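Local atomic coordinates of putative alpha-L-fucosidase (Bacteroides thetaiotaomicron VPI-5482, PDB entry 3GZA), a protein that probably hydrolyses alpha-L-fucosidic linkages, as a putative exported member of glycoside hydrolase family 29. Residues A[176-181]-A[312-317]. Sequence-based numbering, arbitrary orientation. Where two conformers were deposited one is given.
Sequences LYMIWF and TLILGL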
ATOM      1  N   LEU A 176      26.780   0.535   4.888  1.00 25.33           N
ATOM      2  CA  LEU A 176      26.521   1.021   3.549  1.00 26.25           C
ATOM      3  C   LEU A 176      27.499   2.136   3.115  1.00 25.27           C
ATOM      4  O   LEU A 176      28.028   2.898   3.926  1.00 26.01           O
ATOM      5  CB  LEU A 176      25.113   1.605   3.481  1.00 25.38           C
ATOM      6  CG  LEU A 176      23.989   0.639   3.871  1.00 27.99           C
ATOM      7  CD1 LEU A 176      22.641   1.349   3.945  1.00 28.94           C
ATOM      8  CD2 LEU A 176      23.980  -0.554   2.931  1.00 26.63           C
ATOM      9  N   TYR A 177      27.690   2.177   1.810  1.00 25.15           N
ATOM     10  CA  TYR A 177      28.586   3.133   1.183  1.00 24.36           C
ATOM     11  C   TYR A 177      27.945   4.496   1.127  1.00 25.56           C
ATOM     12  O   TYR A 177      28.594   5.485   1.429  1.00 23.86           O
ATOM     13  CB  TYR A 177      28.932   2.620  -0.225  1.00 24.99           C
ATOM     14  CG  TYR A 177      29.937   3.485  -0.946  1.00 25.31           C
ATOM     15  CD1 TYR A 177      31.291   3.355  -0.715  1.00 25.17           C
ATOM     16  CD2 TYR A 177      29.530   4.388  -1.946  1.00 25.70           C
ATOM     17  CE1 TYR A 177      32.227   4.147  -1.397  1.00 25.90           C
ATOM     18  CE2 TYR A 177      30.471   5.198  -2.586  1.00 23.92           C
ATOM     19  CZ  TYR A 177      31.813   5.037  -2.352  1.00 24.56           C
ATOM     20  OH  TYR A 177      32.730   5.810  -3.044  1.00 26.50           O
HETATM   21  N   MSE A 178      26.704   4.525   0.657  1.00 25.36           N
HETATM   22  CA  MSE A 178      25.947   5.758   0.624  1.00 25.12           C
HETATM   23  C   MSE A 178      24.476   5.421   0.738  1.00 26.21           C
HETATM   24  O   MSE A 178      24.067   4.256   0.498  1.00 25.83           O
HETATM   25  CB  MSE A 178      26.108   6.484  -0.735  1.00 25.78           C
HETATM   26  CG  MSE A 178      25.517   5.826  -1.921  1.00 24.26           C
HETATM   27 SE   MSE A 178      25.428   6.913  -3.479  0.75 25.25          SE
HETATM   28  CE  MSE A 178      27.309   6.990  -3.924  1.00 26.70           C
ATOM     29  N   ILE A 179      23.723   6.451   1.114  1.00 25.17           N
ATOM     30  CA  ILE A 179      22.260   6.500   1.007  0.50 24.85           C
ATOM     31  C   ILE A 179      22.050   7.681   0.060  1.00 25.40           C
ATOM     32  O   ILE A 179      22.515   8.787   0.354  1.00 27.04           O
ATOM     33  CB  ILE A 179      21.481   6.755   2.295  0.50 24.87           C
ATOM     34  CG1 ILE A 179      21.554   5.525   3.230  0.50 23.33           C
ATOM     35  CG2 ILE A 179      20.019   7.142   1.959  0.50 25.29           C
ATOM     36  CD1 ILE A 179      20.898   4.237   2.736  0.50 24.47           C
ATOM     37  N   TRP A 180      21.391   7.416  -1.068  1.00 25.01           N
ATOM     38  CA  TRP A 180      21.107   8.378  -2.118  1.00 24.55           C
ATOM     39  C   TRP A 180      19.609   8.539  -2.219  1.00 25.19           C
ATOM     40  O   TRP A 180      18.898   7.606  -2.557  1.00 26.66           O
ATOM     41  CB  TRP A 180      21.621   7.835  -3.446  1.00 25.08           C
ATOM     42  CG  TRP A 180      21.456   8.666  -4.710  1.00 24.82           C
ATOM     43  CD1 TRP A 180      20.633   9.751  -4.920  1.00 25.25           C
ATOM     44  CD2 TRP A 180      22.084   8.404  -5.973  1.00 25.19           C
ATOM     45  NE1 TRP A 180      20.762  10.209  -6.194  1.00 26.50           N
ATOM     46  CE2 TRP A 180      21.642   9.398  -6.871  1.00 24.88           C
ATOM     47  CE3 TRP A 180      22.999   7.441  -6.420  1.00 27.22           C
ATOM     48  CZ2 TRP A 180      22.057   9.441  -8.186  1.00 27.45           C
ATOM     49  CZ3 TRP A 180      23.418   7.493  -7.735  1.00 28.61           C
ATOM     50  CH2 TRP A 180      22.907   8.449  -8.617  1.00 27.91           C
ATOM     51  N   PHE A 181      19.129   9.731  -1.936  1.00 24.12           N
ATOM     52  CA  PHE A 181      17.717  10.041  -2.066  1.00 25.30           C
ATOM     53  C   PHE A 181      17.455  10.693  -3.407  1.00 25.66           C
ATOM     54  O   PHE A 181      18.199  11.612  -3.804  1.00 25.82           O
ATOM     55  CB  PHE A 181      17.289  10.981  -0.968  1.00 24.77           C
ATOM     56  CG  PHE A 181      17.328  10.360   0.401  1.00 23.99           C
ATOM     57  CD1 PHE A 181      16.270   9.592   0.820  1.00 27.77           C
ATOM     58  CD2 PHE A 181      18.350  10.617   1.289  1.00 26.57           C
ATOM     59  CE1 PHE A 181      16.251   9.017   2.095  1.00 27.43           C
ATOM     60  CE2 PHE A 181      18.349   9.998   2.571  1.00 26.97           C
ATOM     61  CZ  PHE A 181      17.289   9.207   2.940  1.00 26.41           C
ATOM     62  N   THR A 312      34.142  11.469  -9.009  1.00 24.47           N
ATOM     63  CA  THR A 312      33.809  10.073  -9.046  1.00 25.01           C
ATOM     64  C   THR A 312      32.612   9.901  -9.973  1.00 24.58           C
ATOM     65  O   THR A 312      31.613  10.625  -9.887  1.00 24.59           O
ATOM     66  CB  THR A 312      33.603   9.509  -7.653  1.00 24.71           C
ATOM     67  OG1 THR A 312      34.914   9.405  -7.043  1.00 25.24           O
ATOM     68  CG2 THR A 312      32.899   8.118  -7.689  1.00 26.03           C
ATOM     69  N   LEU A 313      32.704   8.917 -10.858  1.00 24.49           N
ATOM     70  CA  LEU A 313      31.740   8.672 -11.917  1.00 24.02           C
ATOM     71  C   LEU A 313      30.812   7.529 -11.548  1.00 24.21           C
ATOM     72  O   LEU A 313      31.278   6.433 -11.162  1.00 25.80           O
ATOM     73  CB  LEU A 313      32.501   8.313 -13.182  1.00 24.98           C
ATOM     74  CG  LEU A 313      31.724   7.825 -14.410  1.00 23.67           C
ATOM     75  CD1 LEU A 313      30.779   8.945 -14.948  1.00 25.94           C
ATOM     76  CD2 LEU A 313      32.650   7.302 -15.554  1.00 24.85           C
ATOM     77  N   ILE A 314      29.507   7.752 -11.720  1.00 23.89           N
ATOM     78  CA  ILE A 314      28.510   6.747 -11.484  1.00 24.89           C
ATOM     79  C   ILE A 314      27.821   6.352 -12.797  1.00 24.20           C
ATOM     80  O   ILE A 314      27.248   7.199 -13.454  1.00 24.36           O
ATOM     81  CB  ILE A 314      27.444   7.171 -10.439  1.00 25.40           C
ATOM     82  CG1 ILE A 314      28.164   7.549  -9.124  1.00 27.67           C
ATOM     83  CG2 ILE A 314      26.411   6.024 -10.242  1.00 26.97           C
ATOM     84  CD1 ILE A 314      27.182   7.991  -7.961  1.00 25.20           C
ATOM     85  N   LEU A 315      27.901   5.080 -13.151  1.00 24.76           N
ATOM     86  CA  LEU A 315      27.233   4.588 -14.318  1.00 24.50           C
ATOM     87  C   LEU A 315      25.859   4.010 -14.002  1.00 26.05           C
ATOM     88  O   LEU A 315      25.737   3.182 -13.086  1.00 25.87           O
ATOM     89  CB  LEU A 315      28.089   3.484 -14.973  1.00 24.82           C
ATOM     90  CG  LEU A 315      29.496   3.829 -15.482  1.00 25.73           C
ATOM     91  CD1 LEU A 315      30.230   2.548 -15.903  1.00 27.31           C
ATOM     92  CD2 LEU A 315      29.433   4.843 -16.632  1.00 27.68           C
ATOM     93  N   GLY A 316      24.853   4.379 -14.787  1.00 25.28           N
ATOM     94  CA  GLY A 316      23.502   3.825 -14.625  1.00 24.37           C
ATOM     95  C   GLY A 316      23.299   2.583 -15.446  1.00 22.98           C
ATOM     96  O   GLY A 316      23.284   2.599 -16.720  1.00 25.24           O
ATOM     97  N   LEU A 317      23.151   1.494 -14.715  1.00 23.61           N
ATOM     98  CA  LEU A 317      22.980   0.185 -15.326  1.00 23.04           C
ATOM     99  C   LEU A 317      21.539  -0.295 -15.162  1.00 25.06           C
ATOM    100  O   LEU A 317      20.844   0.039 -14.208  1.00 26.17           O
ATOM    101  CB  LEU A 317      23.967  -0.796 -14.705  1.00 23.93           C
ATOM    102  CG  LEU A 317      25.436  -0.369 -14.763  1.00 26.15           C
ATOM    103  CD1 LEU A 317      26.352  -1.490 -14.241  1.00 26.93           C
ATOM    104  CD2 LEU A 317      25.859   0.173 -16.180  1.00 25.21           C
TER
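Inside the barrel the CD1 methyl of I314 meets the six-membered ring of W180, 3.8 Å from CZ3 and at an oblique angle to the indole. This is the tight part of the contact: I314 CG2 comes within 4.2 Å of W180 CZ3, so both branches of the isoleucine bear on one corner of the ring. W180 reaches that far because its CG stands anti to the backbone N (chi1 -179°), which carries the six-membered ring inward. The approach of M178 to I314 is looser. Its selenomethionine chain bends at chi3 (71°) and brings CE tip to tip with I314 CD1, at 4.2 Å, while CE sits at the edge of the Y177 ring, in its plane. No hydrogen bond joins the two strands, their nearest CA atoms, of W180 and I314, being 12.0 Å apart. At the pyrrole end of the indole, NE1 donates a hydrogen bond to O2S of a bound EPE molecule, probably from the crystallisation liquor. The packing is that of a TIM-barrel interior, with strand 178-181 between parallel strands 124-129 and 207-209, strand 312-317 beside 22-26 and 264-273, F75 touching both M178 and I314, and helix 327-344 covering L313, L315 and L317.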